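Local coordinates for protein transcriptional regulator, TetR family (PDB 3C2B) that probably binds DNA through an N-terminal helix-turn-helix domain and regulates transcription, as TetR-family proteins generally do, at residues 96-101 against 168-173. Residues are numbered along the deposited sequence; the frame is centred on the assembly and turned at random.
Sequences FAHDLL and FYGLIV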
ATOM      1  N   PHE A  96     -10.546   2.990 -16.227  1.00 39.54           N
ATOM      2  CA  PHE A  96      -9.338   2.406 -15.731  1.00 39.17           C
ATOM      3  C   PHE A  96      -9.215   2.521 -14.173  1.00 38.83           C
ATOM      4  O   PHE A  96      -9.007   1.525 -13.459  1.00 37.16           O
ATOM      5  CB  PHE A  96      -8.108   3.033 -16.391  1.00 39.21           C
ATOM      6  CG  PHE A  96      -6.863   2.542 -15.784  1.00 39.02           C
ATOM      7  CD1 PHE A  96      -6.317   1.314 -16.207  1.00 37.15           C
ATOM      8  CD2 PHE A  96      -6.272   3.235 -14.712  1.00 38.71           C
ATOM      9  CE1 PHE A  96      -5.173   0.785 -15.599  1.00 37.09           C
ATOM     10  CE2 PHE A  96      -5.109   2.701 -14.075  1.00 38.05           C
ATOM     11  CZ  PHE A  96      -4.574   1.459 -14.524  1.00 36.42           C
ATOM     12  N   ALA A  97      -9.316   3.743 -13.657  1.00 38.67           N
ATOM     13  CA  ALA A  97      -9.099   3.961 -12.208  1.00 37.77           C
ATOM     14  C   ALA A  97     -10.031   3.090 -11.362  1.00 37.43           C
ATOM     15  O   ALA A  97      -9.600   2.487 -10.381  1.00 37.83           O
ATOM     16  CB  ALA A  97      -9.257   5.436 -11.879  1.00 38.45           C
ATOM     17  N   HIS A  98     -11.300   3.011 -11.767  1.00 35.93           N
ATOM     18  CA  HIS A  98     -12.316   2.230 -11.074  1.00 36.00           C
ATOM     19  C   HIS A  98     -12.010   0.719 -11.175  1.00 36.86           C
ATOM     20  O   HIS A  98     -12.085  -0.004 -10.172  1.00 37.55           O
ATOM     21  CB  HIS A  98     -13.693   2.594 -11.712  1.00 34.12           C
ATOM     22  CG  HIS A  98     -14.901   2.168 -10.924  1.00 31.89           C
ATOM     23  ND1 HIS A  98     -16.146   2.750 -11.118  1.00 33.56           N
ATOM     24  CD2 HIS A  98     -15.086   1.194  -9.991  1.00 30.74           C
ATOM     25  CE1 HIS A  98     -17.038   2.155 -10.336  1.00 28.63           C
ATOM     26  NE2 HIS A  98     -16.415   1.225  -9.630  1.00 32.36           N
ATOM     27  N   ASP A  99     -11.677   0.246 -12.392  1.00 37.08           N
ATOM     28  CA  ASP A  99     -11.152  -1.116 -12.592  1.00 37.67           C
ATOM     29  C   ASP A  99      -9.927  -1.423 -11.681  1.00 37.29           C
ATOM     30  O   ASP A  99      -9.856  -2.475 -11.081  1.00 38.29           O
ATOM     31  CB  ASP A  99     -10.727  -1.314 -14.046  1.00 37.07           C
ATOM     32  CG  ASP A  99     -11.887  -1.346 -15.007  1.00 39.96           C
ATOM     33  OD1 ASP A  99     -13.061  -1.444 -14.581  1.00 41.02           O
ATOM     34  OD2 ASP A  99     -11.619  -1.302 -16.230  1.00 41.24           O
ATOM     35  N   LEU A 100      -8.973  -0.523 -11.598  1.00 38.01           N
ATOM     36  CA  LEU A 100      -7.808  -0.706 -10.683  1.00 38.97           C
ATOM     37  C   LEU A 100      -8.239  -0.943  -9.210  1.00 39.97           C
ATOM     38  O   LEU A 100      -7.840  -1.930  -8.574  1.00 40.06           O
ATOM     39  CB  LEU A 100      -6.823   0.472 -10.777  1.00 37.81           C
ATOM     40  CG  LEU A 100      -5.601   0.405  -9.794  1.00 38.84           C
ATOM     41  CD1 LEU A 100      -4.812  -0.931  -9.922  1.00 37.60           C
ATOM     42  CD2 LEU A 100      -4.625   1.599 -10.029  1.00 38.20           C
ATOM     43  N   LEU A 101      -9.081  -0.047  -8.704  1.00 40.11           N
ATOM     44  CA  LEU A 101      -9.564  -0.121  -7.340  1.00 40.53           C
ATOM     45  C   LEU A 101     -10.264  -1.468  -7.083  1.00 40.76           C
ATOM     46  O   LEU A 101     -10.013  -2.152  -6.088  1.00 40.38           O
ATOM     47  CB  LEU A 101     -10.500   1.060  -7.095  1.00 38.71           C
ATOM     48  CG  LEU A 101      -9.726   2.372  -6.948  1.00 40.28           C
ATOM     49  CD1 LEU A 101     -10.675   3.581  -7.164  1.00 38.91           C
ATOM     50  CD2 LEU A 101      -8.861   2.453  -5.613  1.00 39.92           C
ATOM     51  N   PHE A 168      -0.440   8.790 -11.277  1.00 33.98           N
ATOM     52  CA  PHE A 168      -1.830   8.388 -11.460  1.00 34.55           C
ATOM     53  C   PHE A 168      -2.182   7.284 -10.497  1.00 34.74           C
ATOM     54  O   PHE A 168      -3.230   7.329  -9.835  1.00 35.98           O
ATOM     55  CB  PHE A 168      -2.035   7.911 -12.899  1.00 33.17           C
ATOM     56  CG  PHE A 168      -3.480   7.758 -13.320  1.00 34.89           C
ATOM     57  CD1 PHE A 168      -4.498   8.557 -12.776  1.00 34.91           C
ATOM     58  CD2 PHE A 168      -3.826   6.811 -14.282  1.00 35.03           C
ATOM     59  CE1 PHE A 168      -5.824   8.421 -13.219  1.00 34.36           C
ATOM     60  CE2 PHE A 168      -5.152   6.695 -14.739  1.00 39.08           C
ATOM     61  CZ  PHE A 168      -6.151   7.501 -14.191  1.00 34.99           C
ATOM     62  N   TYR A 169      -1.279   6.332 -10.340  1.00 34.73           N
ATOM     63  CA  TYR A 169      -1.567   5.174  -9.504  1.00 34.47           C
ATOM     64  C   TYR A 169      -1.696   5.638  -8.065  1.00 34.59           C
ATOM     65  O   TYR A 169      -2.616   5.214  -7.348  1.00 34.95           O
ATOM     66  CB  TYR A 169      -0.441   4.140  -9.680  1.00 34.20           C
ATOM     67  CG  TYR A 169      -0.681   2.809  -9.000  1.00 35.72           C
ATOM     68  CD1 TYR A 169      -0.651   2.673  -7.613  1.00 36.47           C
ATOM     69  CD2 TYR A 169      -0.939   1.686  -9.764  1.00 37.45           C
ATOM     70  CE1 TYR A 169      -0.895   1.420  -7.026  1.00 39.13           C
ATOM     71  CE2 TYR A 169      -1.147   0.433  -9.186  1.00 39.22           C
ATOM     72  CZ  TYR A 169      -1.143   0.313  -7.856  1.00 38.43           C
ATOM     73  OH  TYR A 169      -1.342  -0.938  -7.375  1.00 38.12           O
ATOM     74  N   GLY A 170      -0.761   6.474  -7.613  1.00 34.07           N
ATOM     75  CA  GLY A 170      -0.797   6.945  -6.210  1.00 34.16           C
ATOM     76  C   GLY A 170      -2.041   7.799  -5.959  1.00 34.40           C
ATOM     77  O   GLY A 170      -2.675   7.733  -4.890  1.00 34.92           O
ATOM     78  N   LEU A 171      -2.407   8.604  -6.948  1.00 33.85           N
ATOM     79  CA  LEU A 171      -3.647   9.404  -6.872  1.00 33.86           C
ATOM     80  C   LEU A 171      -4.928   8.564  -6.793  1.00 34.01           C
ATOM     81  O   LEU A 171      -5.857   8.915  -6.061  1.00 36.06           O
ATOM     82  CB  LEU A 171      -3.764  10.417  -8.020  1.00 31.16           C
ATOM     83  CG  LEU A 171      -2.721  11.565  -8.050  1.00 32.62           C
ATOM     84  CD1 LEU A 171      -2.792  12.317  -9.400  1.00 31.20           C
ATOM     85  CD2 LEU A 171      -2.925  12.603  -6.888  1.00 32.54           C
ATOM     86  N   ILE A 172      -5.018   7.499  -7.576  1.00 33.12           N
ATOM     87  CA  ILE A 172      -6.180   6.620  -7.487  1.00 32.11           C
ATOM     88  C   ILE A 172      -6.245   5.888  -6.121  1.00 32.67           C
ATOM     89  O   ILE A 172      -7.277   5.914  -5.449  1.00 33.75           O
ATOM     90  CB  ILE A 172      -6.152   5.590  -8.639  1.00 31.84           C
ATOM     91  CG1 ILE A 172      -6.170   6.315 -10.011  1.00 31.74           C
ATOM     92  CG2 ILE A 172      -7.296   4.580  -8.479  1.00 29.50           C
ATOM     93  CD1 ILE A 172      -5.686   5.391 -11.137  1.00 26.98           C
ATOM     94  N   VAL A 173      -5.128   5.279  -5.721  1.00 31.93           N
ATOM     95  CA  VAL A 173      -5.086   4.257  -4.682  1.00 33.65           C
ATOM     96  C   VAL A 173      -4.651   4.860  -3.302  1.00 34.26           C
ATOM     97  O   VAL A 173      -5.071   4.378  -2.260  1.00 34.24           O
ATOM     98  CB  VAL A 173      -4.092   3.118  -5.082  1.00 33.85           C
ATOM     99  CG1 VAL A 173      -3.961   2.039  -3.954  1.00 33.96           C
ATOM    100  CG2 VAL A 173      -4.567   2.415  -6.353  1.00 33.08           C
TER
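I172 packs as a knob into the hole formed by F96, A97, L100 and L101. Its CG1, beside the backbone N, carries CD1 to A97 CB, 3.6 Å away. CD1 also meets the F96 ring at its edge, and it covers the centre of one face of the F168 ring of its own helix. The other branch, CG2, reaches L101 CG at 3.6 Å. L100 CD2 touches I172 CD1 as well as V173 CG2, the latter at 3.8 Å.

The rings of F96 and F168 also meet. Their planes are at 27°, but the rings are offset so far that little of one lies over the other. Their nearest atoms are F96 CD2 and F168 CE2, 3.6 Å apart. L100 has CG anti to the backbone N (chi1 177°). This turns the branch toward Y169, and CD2 sits over one face of its ring in a CH-pi contact, 4.0 Å from the centroid.

The closest side-chain contacts are between carbon atoms, and the touching residues are buried. They join helices 86-104 and 161-173 of the C-terminal domain, whose local axes cross at -65°. Helix 137-152 packs on F96, and helix 190-205 on A97, L101 and I172. The carbonyl O of I172 accepts a hydrogen bond from R166 of the second subunit, so this core adjoins the dimer interface.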